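PDB 3R4V: putative uncharacterized protein from Pseudomonas phage 201phi2-1, which is of unknown function but belongs to the phage tubulin-like proteins and is modelled with guanosine-5'-diphosphate bound to its tubulin-type fold. Local coordinates for residues A[62-67]-A[99-104]; A[83-88]-A[170-175]; A[116-121]-A[166-171]. All coordinates share one frame; numbering follows the deposited sequence.

Contact 1 (A[62-67]-A[99-104]); sequences VILPLV and GPLITG
Gly99 O takes two hydrogen bonds at the start of the turn that carries Leu101 against Leu64 and Val67: one from Thr103 N at 2.9 Å, the ordinary helical bond, and a second from Thr103 OG1 at 2.8 Å. The hydroxyl stands 46° above the carbonyl plane, so it misses the lone-pair directions and adds to the backbone bond without replacing it. This tie spans the kink at Pro100, whose nitrogen has no hydrogen to give to the preceding turn. The ring of Pro100 packs on Thr133, Thr136, Leu137 and Ile140 of helix 124-144.

Across the contact everything passes through one methyl group. Leu101 CD1 lies 3.9 Å from Leu64 CD1 and 4.0 Å from Val67 CG2, resting in the notch between those two side chains, which are three residues apart on helix 60-67. Leu101 turns CG anti to its carbonyl carbon (chi1 -71°), and its CA-CB bond already aims at the other helix. Leu64 starts off to the flank, and only the far end of its chain swings in to meet Leu101.

The two helices belong to the nucleotide-binding half of a tubulin/FtsZ-like fold. Helix 95-108 begins within the glycine-rich sequence GGGSGS, the tubulin-type signature, and the side chain of Val67 on helix 60-67 is about 10 Å from the GDP.

Only 98 Å² of surface is buried, and the backbones remain well apart, with Leu64 CA 9.2 Å from Leu101 CA. The contact grades from a buried side to an open one: Val67 is enclosed, touching Val97 and Leu98 as well as Thr53, whereas Leu64, which also reaches Val97, is solvent-exposed.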
loop_
_atom_site.group_PDB
_atom_site.type_symbol
_atom_site.label_atom_id
_atom_site.label_comp_id
_atom_site.label_asym_id
_atom_site.label_seq_id
_atom_site.Cartn_x
_atom_site.Cartn_y
_atom_site.Cartn_z
ATOM N N VAL A 62 3.377 7.993 18.353
ATOM C CA VAL A 62 2.321 8.560 19.172
ATOM C C VAL A 62 0.980 7.908 18.870
ATOM O O VAL A 62 0.217 7.609 19.781
ATOM C CB VAL A 62 2.204 10.073 18.953
ATOM C CG1 VAL A 62 0.891 10.595 19.496
ATOM C CG2 VAL A 62 3.380 10.789 19.596
ATOM N N ILE A 63 0.707 7.674 17.591
ATOM C CA ILE A 63 -0.580 7.140 17.174
ATOM C C ILE A 63 -0.755 5.662 17.517
ATOM O O ILE A 63 -1.850 5.225 17.871
ATOM C CB ILE A 63 -0.813 7.378 15.672
ATOM C CG1 ILE A 63 -1.147 8.856 15.443
ATOM C CG2 ILE A 63 -1.918 6.467 15.144
ATOM C CD1 ILE A 63 -0.990 9.313 14.019
ATOM N N LEU A 64 0.324 4.897 17.419
ATOM C CA LEU A 64 0.258 3.450 17.639
ATOM C C LEU A 64 -0.380 2.987 18.967
ATOM O O LEU A 64 -1.283 2.149 18.958
ATOM C CB LEU A 64 1.652 2.824 17.445
ATOM C CG LEU A 64 1.787 1.330 17.752
ATOM C CD1 LEU A 64 0.758 0.542 16.956
ATOM C CD2 LEU A 64 3.201 0.853 17.430
ATOM N N PRO A 65 0.082 3.515 20.123
ATOM C CA PRO A 65 -0.503 3.009 21.375
ATOM C C PRO A 65 -1.980 3.376 21.520
ATOM O O PRO A 65 -2.718 2.686 22.217
ATOM C CB PRO A 65 0.340 3.680 22.480
ATOM C CG PRO A 65 1.065 4.805 21.803
ATOM C CD PRO A 65 1.184 4.468 20.345
ATOM N N LEU A 66 -2.402 4.444 20.848
ATOM C CA LEU A 66 -3.803 4.866 20.904
ATOM C C LEU A 66 -4.703 3.962 20.073
ATOM O O LEU A 66 -5.825 3.652 20.478
ATOM C CB LEU A 66 -3.937 6.303 20.407
ATOM C CG LEU A 66 -3.303 7.309 21.368
ATOM C CD1 LEU A 66 -3.308 8.714 20.785
ATOM C CD2 LEU A 66 -4.041 7.254 22.677
ATOM N N VAL A 67 -4.216 3.543 18.909
ATOM C CA VAL A 67 -5.069 2.802 17.981
ATOM C C VAL A 67 -4.988 1.289 18.152
ATOM O O VAL A 67 -5.942 0.581 17.850
ATOM C CB VAL A 67 -4.808 3.194 16.511
ATOM C CG1 VAL A 67 -4.957 4.698 16.345
ATOM C CG2 VAL A 67 -3.426 2.730 16.054
ATOM N N GLY A 99 -2.912 0.825 8.526
ATOM C CA GLY A 99 -2.743 -0.052 7.366
ATOM C C GLY A 99 -2.008 -1.336 7.743
ATOM O O GLY A 99 -2.531 -2.440 7.572
ATOM N N PRO A 100 -0.788 -1.202 8.272
ATOM C CA PRO A 100 -0.060 -2.416 8.665
ATOM C C PRO A 100 -0.685 -3.217 9.821
ATOM O O PRO A 100 -0.561 -4.445 9.829
ATOM C CB PRO A 100 1.327 -1.887 9.031
ATOM C CG PRO A 100 1.473 -0.638 8.161
ATOM C CD PRO A 100 0.092 -0.020 8.219
ATOM N N LEU A 101 -1.323 -2.565 10.789
ATOM C CA LEU A 101 -2.002 -3.333 11.835
ATOM C C LEU A 101 -3.105 -4.199 11.231
ATOM O O LEU A 101 -3.222 -5.381 11.550
ATOM C CB LEU A 101 -2.572 -2.430 12.930
ATOM C CG LEU A 101 -1.495 -1.803 13.822
ATOM C CD1 LEU A 101 -2.148 -0.779 14.730
ATOM C CD2 LEU A 101 -0.755 -2.871 14.643
ATOM N N ILE A 102 -3.910 -3.612 10.353
ATOM C CA ILE A 102 -4.997 -4.364 9.719
ATOM C C ILE A 102 -4.405 -5.487 8.863
ATOM O O ILE A 102 -4.938 -6.606 8.823
ATOM C CB ILE A 102 -5.914 -3.445 8.905
ATOM C CG1 ILE A 102 -6.739 -2.569 9.846
ATOM C CG2 ILE A 102 -6.855 -4.262 7.992
ATOM C CD1 ILE A 102 -7.397 -1.405 9.153
ATOM N N THR A 103 -3.280 -5.187 8.222
ATOM C CA THR A 103 -2.576 -6.148 7.368
ATOM C C THR A 103 -2.147 -7.357 8.200
ATOM O O THR A 103 -2.323 -8.504 7.786
ATOM C CB THR A 103 -1.359 -5.500 6.703
ATOM O OG1 THR A 103 -1.806 -4.448 5.838
ATOM C CG2 THR A 103 -0.578 -6.517 5.875
ATOM N N GLY A 104 -1.580 -7.098 9.372
ATOM C CA GLY A 104 -1.242 -8.171 10.295
ATOM C C GLY A 104 -2.447 -9.034 10.618
ATOM O O GLY A 104 -2.350 -10.259 10.665
#

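Contact 2 (A[83-88]-A[170-175]); sequences FYIVCY and EKIRKV
Val175 CG1 is the methyl on which Phe83, just before the strand, and Ile85 converge: it lies 3.6 Å from Phe83 CE2 and 3.7 Å from Ile85 CD1. It approaches the Phe83 ring obliquely, and the valine branch crosses the phenylalanine side chain at about a right angle. Ile85 and Val175 instead slide past each other in opposite directions, which also leaves Ile85 CD1 4.0 Å from Val175 CB. The same Ile85 methyl reaches Ile172 CG2 at 4.0 Å, so one strand side chain spans a turn of helix 170-175. Val175 can extend CG1 to the strand because that branch lies opposite its backbone N (chi1 178°).

Within segment 83-88, Ile85 CG1 sits in plane at the edge of the Phe83 ring, supporting it from the side. Val179, in the loop just after helix 161-178, also touches that ring, while Phe116 packs on Ile85, and Leu7 and Phe9 of strand 6-10 back Ile172.

Backbone bonds to Cys6 and Ile8 on one side and to Ser112 and Val114 on the other make strand 84-89 an inner strand in the parallel part of the mixed sheet. Its alternate residues Tyr84 and Val86 face helix 95-108, giving the three-layered alpha/beta/alpha build of the tubulin-like nucleotide-binding domain.

No hydrogen bond or charge pair joins the two segments, which bury 207 Å² between them: the touching atoms are all carbon, so cohesion probably rests on shape fit and the exclusion of water.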
loop_
_atom_site.group_PDB
_atom_site.type_symbol
_atom_site.label_atom_id
_atom_site.label_comp_id
_atom_site.label_asym_id
_atom_site.label_seq_id
_atom_site.Cartn_x
_atom_site.Cartn_y
_atom_site.Cartn_z
ATOM N N PHE A 83 -10.553 -12.187 -1.131
ATOM C CA PHE A 83 -9.356 -11.417 -1.435
ATOM C C PHE A 83 -9.494 -10.041 -0.812
ATOM O O PHE A 83 -10.606 -9.547 -0.646
ATOM C CB PHE A 83 -9.190 -11.304 -2.961
ATOM C CG PHE A 83 -7.825 -10.845 -3.403
ATOM C CD1 PHE A 83 -6.792 -11.755 -3.598
ATOM C CD2 PHE A 83 -7.579 -9.510 -3.644
ATOM C CE1 PHE A 83 -5.536 -11.333 -4.021
ATOM C CE2 PHE A 83 -6.328 -9.079 -4.062
ATOM C CZ PHE A 83 -5.303 -9.991 -4.260
ATOM N N TYR A 84 -8.377 -9.425 -0.427
ATOM C CA TYR A 84 -8.435 -8.061 0.096
ATOM C C TYR A 84 -7.450 -7.158 -0.624
ATOM O O TYR A 84 -6.412 -7.598 -1.099
ATOM C CB TYR A 84 -8.121 -8.008 1.600
ATOM C CG TYR A 84 -8.950 -8.941 2.471
ATOM C CD1 TYR A 84 -9.990 -8.453 3.269
ATOM C CD2 TYR A 84 -8.683 -10.304 2.507
ATOM C CE1 TYR A 84 -10.743 -9.311 4.084
ATOM C CE2 TYR A 84 -9.426 -11.159 3.315
ATOM C CZ TYR A 84 -10.455 -10.659 4.090
ATOM O OH TYR A 84 -11.174 -11.520 4.885
ATOM N N ILE A 85 -7.769 -5.879 -0.677
ATOM C CA ILE A 85 -6.823 -4.891 -1.171
ATOM C C ILE A 85 -6.673 -3.844 -0.074
ATOM O O ILE A 85 -7.676 -3.344 0.439
ATOM C CB ILE A 85 -7.346 -4.239 -2.450
ATOM C CG1 ILE A 85 -7.550 -5.313 -3.530
ATOM C CG2 ILE A 85 -6.407 -3.119 -2.923
ATOM C CD1 ILE A 85 -8.293 -4.835 -4.766
ATOM N N VAL A 86 -5.435 -3.513 0.291
ATOM C CA VAL A 86 -5.189 -2.509 1.329
ATOM C C VAL A 86 -4.432 -1.313 0.744
ATOM O O VAL A 86 -3.524 -1.500 -0.051
ATOM C CB VAL A 86 -4.337 -3.082 2.443
ATOM C CG1 VAL A 86 -4.343 -2.123 3.639
ATOM C CG2 VAL A 86 -4.848 -4.453 2.844
ATOM N N CYS A 87 -4.785 -0.097 1.143
ATOM C CA CYS A 87 -4.203 1.081 0.508
ATOM C C CYS A 87 -3.970 2.224 1.489
ATOM O O CYS A 87 -4.876 2.635 2.205
ATOM C CB CYS A 87 -5.108 1.550 -0.648
ATOM S SG CYS A 87 -4.601 3.116 -1.416
ATOM N N TYR A 88 -2.750 2.738 1.516
ATOM C CA TYR A 88 -2.410 3.819 2.426
ATOM C C TYR A 88 -1.059 4.420 2.064
ATOM O O TYR A 88 -0.308 3.838 1.284
ATOM C CB TYR A 88 -2.380 3.287 3.869
ATOM C CG TYR A 88 -1.466 2.087 4.057
ATOM C CD1 TYR A 88 -0.161 2.258 4.481
ATOM C CD2 TYR A 88 -1.920 0.786 3.828
ATOM C CE1 TYR A 88 0.696 1.152 4.671
ATOM C CE2 TYR A 88 -1.072 -0.318 4.020
ATOM C CZ TYR A 88 0.224 -0.116 4.438
ATOM O OH TYR A 88 1.072 -1.194 4.620
ATOM N N GLU A 170 -6.768 3.188 -10.807
ATOM C CA GLU A 170 -6.869 2.394 -12.037
ATOM C C GLU A 170 -6.194 1.034 -11.879
ATOM O O GLU A 170 -6.643 0.040 -12.458
ATOM C CB GLU A 170 -6.312 3.149 -13.242
ATOM C CG GLU A 170 -7.243 4.237 -13.766
ATOM C CD GLU A 170 -8.538 3.678 -14.339
ATOM O OE1 GLU A 170 -8.508 2.574 -14.923
ATOM O OE2 GLU A 170 -9.587 4.342 -14.200
ATOM N N LYS A 171 -5.119 0.985 -11.096
ATOM C CA LYS A 171 -4.475 -0.292 -10.798
ATOM C C LYS A 171 -5.339 -1.149 -9.885
ATOM O O LYS A 171 -5.432 -2.363 -10.072
ATOM C CB LYS A 171 -3.106 -0.082 -10.154
ATOM C CG LYS A 171 -2.038 0.471 -11.082
ATOM C CD LYS A 171 -0.823 0.853 -10.240
ATOM C CE LYS A 171 0.389 1.221 -11.064
ATOM N NZ LYS A 171 1.525 1.544 -10.137
ATOM N N ILE A 172 -5.974 -0.519 -8.895
ATOM C CA ILE A 172 -6.861 -1.243 -8.000
ATOM C C ILE A 172 -7.997 -1.902 -8.780
ATOM O O ILE A 172 -8.351 -3.046 -8.522
ATOM C CB ILE A 172 -7.421 -0.330 -6.901
ATOM C CG1 ILE A 172 -6.282 0.055 -5.951
ATOM C CG2 ILE A 172 -8.516 -1.051 -6.130
ATOM C CD1 ILE A 172 -6.697 0.964 -4.821
ATOM N N ARG A 173 -8.569 -1.171 -9.729
ATOM C CA ARG A 173 -9.594 -1.739 -10.599
ATOM C C ARG A 173 -9.117 -2.969 -11.376
ATOM O O ARG A 173 -9.899 -3.892 -11.614
ATOM C CB ARG A 173 -10.103 -0.686 -11.574
ATOM C CG ARG A 173 -10.766 0.486 -10.883
ATOM C CD ARG A 173 -11.595 1.278 -11.861
ATOM N NE ARG A 173 -12.236 2.418 -11.216
ATOM C CZ ARG A 173 -13.399 2.372 -10.570
ATOM N NH1 ARG A 173 -14.069 1.230 -10.455
ATOM N NH2 ARG A 173 -13.888 3.476 -10.023
ATOM N N LYS A 174 -7.857 -2.975 -11.799
ATOM C CA LYS A 174 -7.340 -4.151 -12.498
ATOM C C LYS A 174 -7.279 -5.336 -11.537
ATOM O O LYS A 174 -7.554 -6.465 -11.928
ATOM C CB LYS A 174 -5.971 -3.889 -13.145
ATOM C CG LYS A 174 -5.996 -2.929 -14.336
ATOM C CD LYS A 174 -4.589 -2.701 -14.870
ATOM C CE LYS A 174 -4.590 -2.030 -16.244
ATOM N NZ LYS A 174 -5.291 -0.726 -16.273
ATOM N N VAL A 175 -6.934 -5.088 -10.272
ATOM C CA VAL A 175 -6.909 -6.174 -9.294
ATOM C C VAL A 175 -8.335 -6.629 -8.973
ATOM O O VAL A 175 -8.583 -7.820 -8.795
ATOM C CB VAL A 175 -6.158 -5.784 -7.978
ATOM C CG1 VAL A 175 -6.210 -6.950 -6.990
ATOM C CG2 VAL A 175 -4.728 -5.438 -8.306
#

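Contact 3 (A[116-121]-A[166-171]); sequences FVVGAM and DEIAEK. With GDP (guanosine-5'-diphosphate), chain B.
Ile168 supplies both of the aliphatic contacts with strand 116-119. Its CG2 lies 4.0 Å from Phe116 CB, and its CD1 presses to 3.5 Å from Val118 CG2, tighter than usual for two carbons. One turn on, Lys171 contributes its hydrocarbon stem: CB stands 3.5 Å from Phe116 CE1, approaching the ring obliquely.

The lysine chain then leads away, extended, bringing Lys171 NZ 2.8 Å from Glu167 OE1 in a salt bridge on the anti side of the carboxylate, 22° out of its plane. Asn151 OD1 is a second partner of the ammonium, and Arg159 pairs with the other carboxylate oxygen.

Van der Waals contacts reach the nucleotide. Val118 CG1 is 3.7 Å from GDP N2, at the guanine, and Ala120 CB is 3.5 Å from GDP O2', at the ribose; both residues line the GDP pocket at the C-terminal end of strand 113-119 in this tubulin-like fold. Val118 CG2 also approaches the guanine, so the residue touches helix and base at once.

Strand 116-119 and helix 166-171 run nearly antiparallel (162°), their axes 10.1 Å apart, with the strand hydrogen-bonded between strands 84-89 and 148-154 and the helix packed on the sheet face that also carries Ile85.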
loop_
_atom_site.group_PDB
_atom_site.type_symbol
_atom_site.label_atom_id
_atom_site.label_comp_id
_atom_site.label_asym_id
_atom_site.label_seq_id
_atom_site.Cartn_x
_atom_site.Cartn_y
_atom_site.Cartn_z
ATOM N N PHE A 116 -1.524 -1.352 -1.856
ATOM C CA PHE A 116 -1.045 -0.264 -2.681
ATOM C C PHE A 116 -0.541 0.823 -1.731
ATOM O O PHE A 116 -1.330 1.390 -0.963
ATOM C CB PHE A 116 -2.184 0.271 -3.562
ATOM C CG PHE A 116 -2.513 -0.642 -4.714
ATOM C CD1 PHE A 116 -1.922 -0.454 -5.950
ATOM C CD2 PHE A 116 -3.359 -1.719 -4.531
ATOM C CE1 PHE A 116 -2.191 -1.320 -6.996
ATOM C CE2 PHE A 116 -3.632 -2.595 -5.582
ATOM C CZ PHE A 116 -3.058 -2.388 -6.802
ATOM N N VAL A 117 0.764 1.088 -1.750
ATOM C CA VAL A 117 1.343 1.980 -0.743
ATOM C C VAL A 117 2.086 3.116 -1.426
ATOM O O VAL A 117 2.687 2.927 -2.490
ATOM C CB VAL A 117 2.273 1.228 0.238
ATOM C CG1 VAL A 117 1.467 0.201 1.058
ATOM C CG2 VAL A 117 3.440 0.578 -0.497
ATOM N N VAL A 118 2.017 4.305 -0.832
ATOM C CA VAL A 118 2.609 5.489 -1.451
ATOM C C VAL A 118 3.896 5.887 -0.726
ATOM O O VAL A 118 3.923 5.994 0.505
ATOM C CB VAL A 118 1.615 6.671 -1.429
ATOM C CG1 VAL A 118 2.301 7.980 -1.801
ATOM C CG2 VAL A 118 0.458 6.407 -2.369
ATOM N N GLY A 119 4.955 6.120 -1.489
ATOM C CA GLY A 119 6.199 6.640 -0.945
ATOM C C GLY A 119 6.155 8.162 -0.906
ATOM O O GLY A 119 6.331 8.831 -1.934
ATOM N N ALA A 120 5.930 8.714 0.281
ATOM C CA ALA A 120 5.787 10.162 0.437
ATOM C C ALA A 120 7.162 10.807 0.526
ATOM O O ALA A 120 8.068 10.266 1.163
ATOM C CB ALA A 120 4.978 10.479 1.694
ATOM N N MET A 121 7.324 11.979 -0.081
ATOM C CA MET A 121 8.670 12.488 -0.308
ATOM C C MET A 121 8.881 13.933 0.136
ATOM O O MET A 121 9.942 14.497 -0.120
ATOM C CB MET A 121 9.039 12.367 -1.795
ATOM C CG MET A 121 8.893 10.977 -2.393
ATOM S SD MET A 121 10.067 9.814 -1.696
ATOM C CE MET A 121 9.677 8.339 -2.639
ATOM N N ASP A 166 -5.094 8.890 -9.154
ATOM C CA ASP A 166 -5.783 8.349 -10.325
ATOM C C ASP A 166 -5.118 7.055 -10.797
ATOM O O ASP A 166 -5.795 6.076 -11.111
ATOM C CB ASP A 166 -5.828 9.377 -11.470
ATOM C CG ASP A 166 -6.913 10.429 -11.276
ATOM O OD1 ASP A 166 -7.840 10.197 -10.472
ATOM O OD2 ASP A 166 -6.849 11.487 -11.941
ATOM N N GLU A 167 -3.793 7.054 -10.847
ATOM C CA GLU A 167 -3.060 5.871 -11.287
ATOM C C GLU A 167 -3.311 4.715 -10.329
ATOM O O GLU A 167 -3.479 3.571 -10.743
ATOM C CB GLU A 167 -1.559 6.151 -11.353
ATOM C CG GLU A 167 -0.717 4.881 -11.291
ATOM C CD GLU A 167 0.770 5.162 -11.222
ATOM O OE1 GLU A 167 1.503 4.355 -10.603
ATOM O OE2 GLU A 167 1.208 6.184 -11.789
ATOM N N ILE A 168 -3.350 5.010 -9.040
ATOM C CA ILE A 168 -3.537 3.946 -8.068
ATOM C C ILE A 168 -4.934 3.357 -8.212
ATOM O O ILE A 168 -5.106 2.150 -8.223
ATOM C CB ILE A 168 -3.300 4.429 -6.626
ATOM C CG1 ILE A 168 -1.811 4.738 -6.427
ATOM C CG2 ILE A 168 -3.761 3.364 -5.630
ATOM C CD1 ILE A 168 -1.466 5.363 -5.065
ATOM N N ALA A 169 -5.941 4.210 -8.337
ATOM C CA ALA A 169 -7.302 3.710 -8.483
ATOM C C ALA A 169 -7.437 2.821 -9.723
ATOM O O ALA A 169 -8.142 1.811 -9.693
ATOM C CB ALA A 169 -8.307 4.855 -8.539
ATOM N N GLU A 170 -6.768 3.188 -10.807
ATOM C CA GLU A 170 -6.869 2.394 -12.037
ATOM C C GLU A 170 -6.194 1.034 -11.879
ATOM O O GLU A 170 -6.643 0.040 -12.458
ATOM C CB GLU A 170 -6.312 3.149 -13.242
ATOM C CG GLU A 170 -7.243 4.237 -13.766
ATOM C CD GLU A 170 -8.538 3.678 -14.339
ATOM O OE1 GLU A 170 -8.508 2.574 -14.923
ATOM O OE2 GLU A 170 -9.587 4.342 -14.200
ATOM N N LYS A 171 -5.119 0.985 -11.096
ATOM C CA LYS A 171 -4.475 -0.292 -10.798
ATOM C C LYS A 171 -5.339 -1.149 -9.885
ATOM O O LYS A 171 -5.432 -2.363 -10.072
ATOM C CB LYS A 171 -3.106 -0.082 -10.154
ATOM C CG LYS A 171 -2.038 0.471 -11.082
ATOM C CD LYS A 171 -0.823 0.853 -10.240
ATOM C CE LYS A 171 0.389 1.221 -11.064
ATOM N NZ LYS A 171 1.525 1.544 -10.137
HETATM P PB GDP B . -2.014 10.091 7.366
HETATM O O1B GDP B . -3.452 10.560 7.372
HETATM O O2B GDP B . -2.000 8.621 7.044
HETATM O O3B GDP B . -1.361 10.381 8.712
HETATM O O3A GDP B . -1.182 10.919 6.279
HETATM P PA GDP B . -1.621 11.215 4.760
HETATM O O1A GDP B . -2.809 12.157 4.658
HETATM O O2A GDP B . -1.858 9.933 4.013
HETATM O "O5'" GDP B . -0.324 11.958 4.253
HETATM C "C5'" GDP B . 0.978 11.355 4.344
HETATM C "C4'" GDP B . 1.892 11.905 3.254
HETATM O "O4'" GDP B . 1.474 11.399 1.979
HETATM C "C3'" GDP B . 1.830 13.418 3.121
HETATM O "O3'" GDP B . 2.841 14.030 3.916
HETATM C "C2'" GDP B . 2.095 13.643 1.648
HETATM O "O2'" GDP B . 3.497 13.608 1.384
HETATM C "C1'" GDP B . 1.518 12.421 0.970
HETATM N N9 GDP B . 0.109 12.595 0.560
HETATM C C8 GDP B . -0.879 13.234 1.233
HETATM N N7 GDP B . -2.057 13.142 0.563
HETATM C C5 GDP B . -1.837 12.406 -0.550
HETATM C C6 GDP B . -2.643 11.912 -1.688
HETATM O O6 GDP B . -3.859 12.172 -1.769
HETATM N N1 GDP B . -2.018 11.178 -2.629
HETATM C C2 GDP B . -0.701 10.884 -2.559
HETATM N N2 GDP B . -0.120 10.132 -3.531
HETATM N N3 GDP B . 0.090 11.301 -1.543
HETATM C C4 GDP B . -0.416 12.045 -0.534
#

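How the contacts relate
Contacts 2 and 3 use successive turns of helix 161-178 on neighbouring strands of one sheet; their centres are 10 Å apart. Two probable hydrogen bonds join the strands: Phe116 N lies 2.7 Å from Val86 O. The other runs from Tyr88 N to Phe116 O at 3.2 Å. Ile172 CG1 packs 3.7 Å from Phe116 CD2. Helix 95-108 of contact 1 packs on the opposite face of the sheet, where Pro100 CG meets Tyr88 OH of contact 2 at 3.6 Å; the centre of contact 1 is about 20 Å from those of both others. Contact 3 borders the GDP directly, whereas the side chains of Val67 in contact 1 and Ile172 in contact 2 lie about 10 and 11 Å from it.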